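Local coordinates for protein cytochrome P450 (Rhodococcus erythropolis, PDB 3WEC) that hydroxylates the quinoline nitrogen of aurachin alkaloids as a heme-dependent cytochrome P450 monooxygenase, an essential step in giving these compounds antibiotic activity, at residues S162-K170 against N219-R227; F175-L186 against L248-T257. One frame throughout, in Å; residues are numbered along the deposited sequence.

Both contacts are largely buried, but they lie at different depths of the helical P450 fold. Interaction 1, toward the periphery, joins the end of helix 155-165 to the start of helix 224-230, with the charged side chains of Glu222, Arg226 and Arg227 on its more exposed side. Interaction 2 is nearer the centre, where helix 172-182 crosses the long helix 240-271 beside the heme. Each contact joins elements distant in sequence; the first elements of the two are neighbours in the chain, as are the second, and the contacts touch through Leu165 on Phe175 and Leu224 on Ile250. Backbone hydrogen bonds cross interaction 1 directly, whereas interaction 2 relies on apolar side chains and a bridging water.

Interaction 1: S162-K170 against N219-R227; sequences SSILGIPDK and NAPEGLVRR
The Schellman motif at Gly166, which closes helix 155-165, meets Gly223, the N-cap residue of helix 224-230, in the helical part of the P450 fold. The two glycines let the backbones come close, with Gly166 CA only 3.5 Å from Glu222 O. Carbonyls of the finishing helix accept amides from the starting one: Val225 N donates to Leu165 O at 3.3 Å, while Leu224 N makes a weak, bent bond to Ile164 O. The end of one helix thus partly satisfies the beginning of the other.

With Val225 CG1 anti to the backbone N (chi1 -174°), CG2 is left anti to the carbonyl carbon; it rests 3.2 Å from Leu165 O and meets Leu165 CD2 at 4.2 Å on another side. Leu224 lays CB against Ile164 O at 3.4 Å, and its CD2 lies near Leu165 CD2 and packs on Ile250. Leu165 itself also packs on Cys247 and Thr251 of helix 240-271.

Ahead of the N-cap in the chain, the Pro221 ring lies on Gly166 O, its CD 3.3 Å from that oxygen, and crosses the Pro168 ring at about a right angle, Pro221 CD to Pro168 CG at 3.8 Å. At the surface, Glu222 forms a salt bridge with Arg227; a second arm to Arg226 is doubtful. Arg227 also reaches Arg121 O through NH1, and its NH2 donates to Glu222 OE1 at 3.1 Å within the guanidinium plane.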
loop_
_atom_site.group_PDB
_atom_site.type_symbol
_atom_site.label_atom_id
_atom_site.label_comp_id
_atom_site.label_asym_id
_atom_site.label_seq_id
_atom_site.Cartn_x
_atom_site.Cartn_y
_atom_site.Cartn_z
ATOM N N SER A 162 -3.337 15.103 -4.134
ATOM C CA SER A 162 -3.168 16.555 -4.260
ATOM C C SER A 162 -4.471 17.277 -3.942
ATOM O O SER A 162 -4.462 18.334 -3.332
ATOM C CB SER A 162 -2.734 16.947 -5.663
ATOM O OG SER A 162 -2.045 18.181 -5.614
ATOM N N SER A 163 -5.590 16.696 -4.371
ATOM C CA SER A 163 -6.911 17.314 -4.195
ATOM C C SER A 163 -7.464 17.068 -2.772
ATOM O O SER A 163 -7.903 18.010 -2.143
ATOM C CB SER A 163 -7.887 16.830 -5.279
ATOM O OG SER A 163 -9.220 17.165 -4.955
ATOM N N ILE A 164 -7.409 15.818 -2.274
ATOM C CA ILE A 164 -7.703 15.519 -0.856
ATOM C C ILE A 164 -6.957 16.461 0.149
ATOM O O ILE A 164 -7.557 16.937 1.115
ATOM C CB ILE A 164 -7.393 14.035 -0.469
ATOM C CG1 ILE A 164 -8.037 13.003 -1.424
ATOM C CG2 ILE A 164 -7.844 13.735 0.965
ATOM C CD1 ILE A 164 -9.533 12.784 -1.252
ATOM N N LEU A 165 -5.669 16.706 -0.078
ATOM C CA LEU A 165 -4.812 17.497 0.829
ATOM C C LEU A 165 -5.029 19.036 0.782
ATOM O O LEU A 165 -4.700 19.749 1.733
ATOM C CB LEU A 165 -3.352 17.211 0.535
ATOM C CG LEU A 165 -2.701 15.892 0.949
ATOM C CD1 LEU A 165 -1.570 15.518 -0.024
ATOM C CD2 LEU A 165 -2.131 16.038 2.333
ATOM N N GLY A 166 -5.548 19.533 -0.346
ATOM C CA GLY A 166 -5.813 20.957 -0.507
ATOM C C GLY A 166 -4.518 21.628 -0.889
ATOM O O GLY A 166 -4.202 22.715 -0.391
ATOM N N ILE A 167 -3.737 20.961 -1.751
ATOM C CA ILE A 167 -2.517 21.590 -2.284
ATOM C C ILE A 167 -2.927 22.717 -3.260
ATOM O O ILE A 167 -3.676 22.483 -4.212
ATOM C CB ILE A 167 -1.581 20.571 -2.960
ATOM C CG1 ILE A 167 -1.216 19.407 -2.013
ATOM C CG2 ILE A 167 -0.342 21.244 -3.524
ATOM C CD1 ILE A 167 -0.432 19.768 -0.758
ATOM N N PRO A 168 -2.448 23.943 -3.003
ATOM C CA PRO A 168 -2.773 25.134 -3.811
ATOM C C PRO A 168 -2.280 24.939 -5.238
ATOM O O PRO A 168 -1.279 24.244 -5.450
ATOM C CB PRO A 168 -1.982 26.261 -3.133
ATOM C CG PRO A 168 -1.650 25.754 -1.757
ATOM C CD PRO A 168 -1.575 24.258 -1.853
ATOM N N ASP A 169 -2.990 25.523 -6.196
ATOM C CA ASP A 169 -2.665 25.400 -7.626
ATOM C C ASP A 169 -1.165 25.543 -7.957
ATOM O O ASP A 169 -0.609 24.728 -8.711
ATOM C CB ASP A 169 -3.503 26.399 -8.450
ATOM C CG ASP A 169 -4.944 25.919 -8.692
ATOM O OD1 ASP A 169 -5.483 25.135 -7.879
ATOM O OD2 ASP A 169 -5.540 26.343 -9.708
ATOM N N LYS A 170 -0.539 26.571 -7.382
ATOM C CA LYS A 170 0.891 26.893 -7.553
ATOM C C LYS A 170 1.895 25.812 -7.114
ATOM O O LYS A 170 3.047 25.826 -7.557
ATOM C CB LYS A 170 1.256 28.162 -6.765
ATOM C CG LYS A 170 0.124 29.139 -6.479
ATOM C CD LYS A 170 -0.503 28.926 -5.108
ATOM C CE LYS A 170 -1.274 30.165 -4.651
ATOM N NZ LYS A 170 -2.068 29.923 -3.410
ATOM N N ASN A 219 -5.132 30.021 5.394
ATOM C CA ASN A 219 -5.906 29.519 4.250
ATOM C C ASN A 219 -5.142 28.590 3.274
ATOM O O ASN A 219 -4.987 28.873 2.074
ATOM C CB ASN A 219 -6.801 30.608 3.592
ATOM C CG ASN A 219 -6.060 31.501 2.605
ATOM O OD1 ASN A 219 -6.687 32.167 1.774
ATOM N ND2 ASN A 219 -4.734 31.517 2.678
ATOM N N ALA A 220 -4.671 27.473 3.826
ATOM C CA ALA A 220 -4.552 26.272 3.045
ATOM C C ALA A 220 -5.939 26.188 2.445
ATOM O O ALA A 220 -6.924 26.507 3.126
ATOM C CB ALA A 220 -4.304 25.066 3.944
ATOM N N PRO A 221 -6.039 25.817 1.166
ATOM C CA PRO A 221 -7.360 25.504 0.625
ATOM C C PRO A 221 -8.138 24.525 1.518
ATOM O O PRO A 221 -7.541 23.864 2.386
ATOM C CB PRO A 221 -7.019 24.832 -0.710
ATOM C CG PRO A 221 -5.774 25.537 -1.141
ATOM C CD PRO A 221 -5.002 25.849 0.117
ATOM N N GLU A 222 -9.453 24.448 1.301
ATOM C CA GLU A 222 -10.276 23.340 1.803
ATOM C C GLU A 222 -9.594 21.985 1.549
ATOM O O GLU A 222 -9.081 21.736 0.453
ATOM C CB GLU A 222 -11.646 23.323 1.117
ATOM C CG GLU A 222 -12.538 24.522 1.383
ATOM C CD GLU A 222 -13.089 24.600 2.810
ATOM O OE1 GLU A 222 -12.792 23.716 3.652
ATOM O OE2 GLU A 222 -13.827 25.581 3.080
ATOM N N GLY A 223 -9.569 21.116 2.559
ATOM C CA GLY A 223 -8.910 19.804 2.428
ATOM C C GLY A 223 -8.186 19.367 3.688
ATOM O O GLY A 223 -8.451 19.885 4.768
ATOM N N LEU A 224 -7.231 18.453 3.526
ATOM C CA LEU A 224 -6.753 17.618 4.626
ATOM C C LEU A 224 -5.811 18.349 5.531
ATOM O O LEU A 224 -5.974 18.282 6.739
ATOM C CB LEU A 224 -6.103 16.299 4.131
ATOM C CG LEU A 224 -5.835 15.326 5.292
ATOM C CD1 LEU A 224 -7.151 14.901 5.931
ATOM C CD2 LEU A 224 -5.006 14.122 4.871
ATOM N N VAL A 225 -4.836 19.058 4.945
ATOM C CA VAL A 225 -3.907 19.881 5.718
ATOM C C VAL A 225 -4.673 20.788 6.633
ATOM O O VAL A 225 -4.363 20.878 7.815
ATOM C CB VAL A 225 -2.982 20.759 4.849
ATOM C CG1 VAL A 225 -1.974 21.453 5.742
ATOM C CG2 VAL A 225 -2.260 19.915 3.833
ATOM N N ARG A 226 -5.678 21.465 6.095
ATOM C CA ARG A 226 -6.391 22.428 6.911
ATOM C C ARG A 226 -7.167 21.671 7.998
ATOM O O ARG A 226 -7.100 22.027 9.150
ATOM C CB ARG A 226 -7.311 23.337 6.072
ATOM C CG ARG A 226 -7.817 24.562 6.833
ATOM C CD ARG A 226 -9.144 25.062 6.277
ATOM N NE ARG A 226 -8.973 26.165 5.332
ATOM C CZ ARG A 226 -9.851 26.480 4.377
ATOM N NH1 ARG A 226 -10.954 25.757 4.231
ATOM N NH2 ARG A 226 -9.631 27.510 3.555
ATOM N N ARG A 227 -7.866 20.603 7.635
ATOM C CA ARG A 227 -8.690 19.888 8.613
ATOM C C ARG A 227 -7.883 19.224 9.731
ATOM O O ARG A 227 -8.405 19.100 10.830
ATOM C CB ARG A 227 -9.595 18.874 7.936
ATOM C CG ARG A 227 -10.487 19.500 6.910
ATOM C CD ARG A 227 -11.930 19.144 7.130
ATOM N NE ARG A 227 -12.543 18.734 5.870
ATOM C CZ ARG A 227 -12.881 19.548 4.869
ATOM N NH1 ARG A 227 -13.421 19.028 3.778
ATOM N NH2 ARG A 227 -12.696 20.873 4.952
#

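Interaction 2: F175-L186 against L248-T257; sequences FSEWSNLVAGVL and LLITVAGQET. With HEM (protoporphyrin IX containing Fe), chain B.
Leu248 CD2 meets Val182 CG1 at 3.9 Å where residues 248-257, part of the long helix that runs past the heme in the P450 fold, cross helical residues 175-182 at 69°. Val182 is a knob in the hole formed by Leu248, Thr251, Val252 and Gln255. Thr251 turns CG2 to Ser179 OG and Val182, and its OG1, hydrogen-bonded to Cys247 O, lies at the edge of the Phe175 ring; Ser179 OG sits above a face of that ring and donates to Phe175 O at 2.6 Å. Val252 spreads its two methyls: CG2 goes to Val182 and Val185, whereas CG1, opposite the backbone N (chi1 174°), slides past Leu186 CG at 3.8 Å.

Ala253 begins Ala-Gly-Gln-Glu-Thr, a match to the (Ala/Gly)-Gly-x-(Glu/Asp)-Thr signature of this helix in P450s, and presses CB on the heme, 3.5 Å from CHD. Gln255 extends across Ser179 and Ala183. Beside Glu256, one water donates to Ala183 O and Val252 O and accepts from Glu256 N, bridging the segments. Thr257 touches Leu186 CD1 with CG2, and its OG1 donates to Ala253 O at 2.9 Å. Ala253 O also accepts from a second water, whose oxygen is bound to the heme iron at 2.5 Å.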
loop_
_atom_site.group_PDB
_atom_site.type_symbol
_atom_site.label_atom_id
_atom_site.label_comp_id
_atom_site.label_asym_id
_atom_site.label_seq_id
_atom_site.Cartn_x
_atom_site.Cartn_y
_atom_site.Cartn_z
ATOM N N PHE A 175 4.427 19.310 -5.421
ATOM C CA PHE A 175 3.861 18.136 -4.816
ATOM C C PHE A 175 4.033 16.855 -5.647
ATOM O O PHE A 175 4.350 15.784 -5.101
ATOM C CB PHE A 175 2.385 18.369 -4.520
ATOM C CG PHE A 175 1.709 17.182 -3.981
ATOM C CD1 PHE A 175 1.753 16.905 -2.609
ATOM C CD2 PHE A 175 1.071 16.273 -4.841
ATOM C CE1 PHE A 175 1.139 15.758 -2.098
ATOM C CE2 PHE A 175 0.463 15.136 -4.325
ATOM C CZ PHE A 175 0.511 14.873 -2.965
ATOM N N SER A 176 3.788 16.954 -6.945
ATOM C CA SER A 176 3.916 15.821 -7.830
ATOM C C SER A 176 5.382 15.377 -7.924
ATOM O O SER A 176 5.664 14.191 -7.989
ATOM C CB SER A 176 3.359 16.182 -9.211
ATOM O OG SER A 176 3.697 15.187 -10.138
ATOM N N GLU A 177 6.322 16.312 -7.920
ATOM C CA GLU A 177 7.743 15.915 -7.868
ATOM C C GLU A 177 8.139 15.224 -6.549
ATOM O O GLU A 177 8.640 14.081 -6.544
ATOM C CB GLU A 177 8.658 17.100 -8.118
ATOM C CG GLU A 177 9.003 17.295 -9.601
ATOM C CD GLU A 177 9.881 18.504 -9.793
ATOM O OE1 GLU A 177 9.991 19.318 -8.822
ATOM O OE2 GLU A 177 10.456 18.656 -10.907
ATOM N N TRP A 178 7.887 15.894 -5.427
ATOM C CA TRP A 178 8.014 15.220 -4.121
ATOM C C TRP A 178 7.377 13.838 -4.141
ATOM O O TRP A 178 7.929 12.843 -3.616
ATOM C CB TRP A 178 7.453 16.092 -2.979
ATOM C CG TRP A 178 8.232 17.359 -2.704
ATOM C CD1 TRP A 178 9.613 17.546 -2.785
ATOM C CD2 TRP A 178 7.708 18.671 -2.273
ATOM N NE1 TRP A 178 9.954 18.828 -2.480
ATOM C CE2 TRP A 178 8.867 19.552 -2.149
ATOM C CE3 TRP A 178 6.442 19.171 -1.972
ATOM C CZ2 TRP A 178 8.748 20.886 -1.760
ATOM C CZ3 TRP A 178 6.330 20.513 -1.589
ATOM C CH2 TRP A 178 7.460 21.350 -1.473
ATOM N N SER A 179 6.206 13.744 -4.743
ATOM C CA SER A 179 5.380 12.512 -4.521
ATOM C C SER A 179 6.052 11.373 -5.257
ATOM O O SER A 179 6.047 10.232 -4.840
ATOM C CB SER A 179 3.952 12.708 -5.019
ATOM O OG SER A 179 3.308 13.617 -4.155
ATOM N N ASN A 180 6.736 11.745 -6.310
ATOM C CA ASN A 180 7.511 10.815 -7.053
ATOM C C ASN A 180 8.771 10.281 -6.310
ATOM O O ASN A 180 9.017 9.079 -6.293
ATOM C CB ASN A 180 7.893 11.552 -8.330
ATOM C CG ASN A 180 8.510 10.660 -9.318
ATOM O OD1 ASN A 180 7.800 10.039 -10.133
ATOM N ND2 ASN A 180 9.838 10.580 -9.291
ATOM N N LEU A 181 9.632 11.175 -5.796
ATOM C CA LEU A 181 10.773 10.791 -4.968
ATOM C C LEU A 181 10.296 10.027 -3.709
ATOM O O LEU A 181 10.935 9.076 -3.240
ATOM C CB LEU A 181 11.473 12.047 -4.501
ATOM C CG LEU A 181 12.458 12.774 -5.486
ATOM C CD1 LEU A 181 13.026 11.788 -6.467
ATOM C CD2 LEU A 181 11.811 13.988 -6.138
ATOM N N VAL A 182 9.213 10.454 -3.105
ATOM C CA VAL A 182 8.896 9.750 -1.842
ATOM C C VAL A 182 8.250 8.393 -2.038
ATOM O O VAL A 182 8.383 7.571 -1.149
ATOM C CB VAL A 182 8.138 10.575 -0.781
ATOM C CG1 VAL A 182 9.002 11.724 -0.260
ATOM C CG2 VAL A 182 6.805 11.085 -1.281
ATOM N N ALA A 183 7.592 8.138 -3.180
ATOM C CA ALA A 183 6.752 6.902 -3.343
ATOM C C ALA A 183 7.460 5.633 -2.924
ATOM O O ALA A 183 6.819 4.832 -2.311
ATOM C CB ALA A 183 6.183 6.721 -4.750
ATOM N N GLY A 184 8.764 5.462 -3.216
ATOM C CA GLY A 184 9.476 4.174 -2.894
ATOM C C GLY A 184 9.905 4.002 -1.416
ATOM O O GLY A 184 10.381 2.932 -0.965
ATOM N N VAL A 185 9.711 5.060 -0.652
ATOM C CA VAL A 185 9.977 5.099 0.762
ATOM C C VAL A 185 8.933 4.225 1.526
ATOM O O VAL A 185 9.049 4.011 2.711
ATOM C CB VAL A 185 10.003 6.613 1.136
ATOM C CG1 VAL A 185 9.400 6.972 2.499
ATOM C CG2 VAL A 185 11.400 7.208 0.866
ATOM N N LEU A 186 7.990 3.634 0.813
ATOM C CA LEU A 186 7.026 2.696 1.433
ATOM C C LEU A 186 7.688 1.333 1.563
ATOM O O LEU A 186 7.358 0.564 2.415
ATOM C CB LEU A 186 5.765 2.501 0.546
ATOM C CG LEU A 186 4.321 2.536 1.136
ATOM C CD1 LEU A 186 3.300 2.066 0.111
ATOM C CD2 LEU A 186 4.153 1.886 2.525
ATOM N N LEU A 248 2.886 13.725 4.996
ATOM C CA LEU A 248 3.877 12.899 4.272
ATOM C C LEU A 248 3.428 11.420 4.294
ATOM O O LEU A 248 3.564 10.713 3.287
ATOM C CB LEU A 248 5.248 12.966 4.943
ATOM C CG LEU A 248 6.603 12.804 4.218
ATOM C CD1 LEU A 248 7.544 11.993 5.061
ATOM C CD2 LEU A 248 6.619 12.260 2.806
ATOM N N LEU A 249 2.918 10.943 5.448
ATOM C CA LEU A 249 2.582 9.517 5.559
ATOM C C LEU A 249 1.499 9.167 4.539
ATOM O O LEU A 249 1.573 8.166 3.795
ATOM C CB LEU A 249 2.144 9.155 6.986
ATOM C CG LEU A 249 1.248 7.924 7.114
ATOM C CD1 LEU A 249 2.150 6.711 6.834
ATOM C CD2 LEU A 249 0.679 7.795 8.515
ATOM N N ILE A 250 0.493 10.022 4.502
ATOM C CA ILE A 250 -0.571 9.934 3.543
ATOM C C ILE A 250 -0.126 10.059 2.088
ATOM O O ILE A 250 -0.639 9.339 1.239
ATOM C CB ILE A 250 -1.665 10.887 3.953
ATOM C CG1 ILE A 250 -2.413 10.128 5.119
ATOM C CG2 ILE A 250 -2.501 11.285 2.751
ATOM C CD1 ILE A 250 -3.796 10.563 5.389
ATOM N N THR A 251 0.848 10.913 1.811
ATOM C CA THR A 251 1.405 11.026 0.457
ATOM C C THR A 251 2.171 9.774 0.021
ATOM O O THR A 251 2.256 9.508 -1.205
ATOM C CB THR A 251 2.347 12.202 0.377
ATOM O OG1 THR A 251 1.621 13.396 0.682
ATOM C CG2 THR A 251 3.015 12.344 -1.086
ATOM N N VAL A 252 2.780 9.037 0.974
ATOM C CA VAL A 252 3.529 7.835 0.645
ATOM C C VAL A 252 2.517 6.633 0.652
ATOM O O VAL A 252 2.404 5.839 -0.311
ATOM C CB VAL A 252 4.618 7.570 1.705
ATOM C CG1 VAL A 252 5.277 6.236 1.399
ATOM C CG2 VAL A 252 5.675 8.685 1.852
ATOM N N ALA A 253 1.800 6.490 1.774
ATOM C CA ALA A 253 0.857 5.421 1.921
ATOM C C ALA A 253 -0.008 5.180 0.708
ATOM O O ALA A 253 -0.062 4.062 0.239
ATOM C CB ALA A 253 0.036 5.538 3.257
ATOM N N GLY A 254 -0.586 6.204 0.114
ATOM C CA GLY A 254 -1.568 6.000 -0.986
ATOM C C GLY A 254 -1.068 5.969 -2.422
ATOM O O GLY A 254 -1.855 5.782 -3.372
ATOM N N GLN A 255 0.228 6.153 -2.609
ATOM C CA GLN A 255 0.770 6.162 -3.963
ATOM C C GLN A 255 1.033 4.763 -4.559
ATOM O O GLN A 255 0.376 4.367 -5.486
ATOM C CB GLN A 255 2.078 6.951 -3.991
ATOM C CG GLN A 255 1.963 8.455 -4.071
ATOM C CD GLN A 255 3.349 9.109 -4.335
ATOM O OE1 GLN A 255 4.145 9.445 -3.386
ATOM N NE2 GLN A 255 3.654 9.247 -5.594
ATOM N N GLU A 256 2.019 4.019 -4.038
ATOM C CA GLU A 256 2.437 2.798 -4.733
ATOM C C GLU A 256 1.478 1.652 -4.524
ATOM O O GLU A 256 1.385 0.794 -5.381
ATOM C CB GLU A 256 3.883 2.376 -4.409
ATOM C CG GLU A 256 4.840 2.713 -5.557
ATOM C CD GLU A 256 6.280 2.593 -5.143
ATOM O OE1 GLU A 256 6.538 1.952 -4.082
ATOM O OE2 GLU A 256 7.162 3.150 -5.860
ATOM N N THR A 257 0.781 1.650 -3.394
ATOM C CA THR A 257 -0.301 0.707 -3.165
ATOM C C THR A 257 -1.358 0.863 -4.279
ATOM O O THR A 257 -1.815 -0.128 -4.821
ATOM C CB THR A 257 -1.014 0.946 -1.800
ATOM O OG1 THR A 257 -1.344 2.349 -1.671
ATOM C CG2 THR A 257 -0.128 0.516 -0.676
HETATM C CHA HEM B . -2.005 0.949 6.482
HETATM C CHB HEM B . -2.805 -1.637 2.314
HETATM C CHC HEM B . -4.335 2.450 0.065
HETATM C CHD HEM B . -3.323 5.082 4.254
HETATM C C1A HEM B . -2.081 -0.059 5.448
HETATM C C2A HEM B . -1.543 -1.439 5.681
HETATM C C3A HEM B . -1.797 -2.165 4.458
HETATM C C4A HEM B . -2.423 -1.163 3.598
HETATM C CMA HEM B . -1.454 -3.641 4.148
HETATM C CAA HEM B . -0.890 -2.113 6.895
HETATM C CBA HEM B . -2.095 -2.633 7.702
HETATM C CGA HEM B . -1.657 -3.571 8.843
HETATM O O1A HEM B . -0.498 -3.502 9.350
HETATM O O2A HEM B . -2.510 -4.385 9.298
HETATM C C1B HEM B . -3.294 -0.684 1.320
HETATM C C2B HEM B . -3.756 -1.209 0.038
HETATM C C3B HEM B . -4.163 0.015 -0.598
HETATM C C4B HEM B . -3.912 1.081 0.364
HETATM C CMB HEM B . -3.763 -2.596 -0.542
HETATM C CAB HEM B . -4.717 0.059 -1.976
HETATM C CBB HEM B . -4.296 0.979 -2.807
HETATM C C1C HEM B . -4.235 3.526 1.027
HETATM C C2C HEM B . -4.462 4.926 0.668
HETATM C C3C HEM B . -4.148 5.665 1.909
HETATM C C4C HEM B . -3.741 4.703 2.913
HETATM C CMC HEM B . -4.904 5.413 -0.684
HETATM C CAC HEM B . -4.163 7.144 2.162
HETATM C CBC HEM B . -4.720 7.997 1.332
HETATM C C1D HEM B . -2.788 4.153 5.258
HETATM C C2D HEM B . -2.531 4.616 6.620
HETATM C C3D HEM B . -2.116 3.384 7.317
HETATM C C4D HEM B . -2.265 2.361 6.269
HETATM C CMD HEM B . -2.591 6.037 7.133
HETATM C CAD HEM B . -1.668 3.227 8.742
HETATM C CBD HEM B . -2.908 2.749 9.536
HETATM C CGD HEM B . -2.635 2.562 10.991
HETATM O O1D HEM B . -3.576 2.850 11.785
HETATM O O2D HEM B . -1.491 2.139 11.361
HETATM N NA HEM B . -2.759 0.133 4.172
HETATM N NB HEM B . -3.437 0.654 1.562
HETATM N NC HEM B . -3.858 3.365 2.394
HETATM N ND HEM B . -2.684 2.807 5.060
HETATM FE FE HEM B . -3.020 1.848 3.224
HETATM O O HOH W 1 4.244 5.039 -2.290
HETATM O O HOH W 2 -0.796 1.935 2.133
#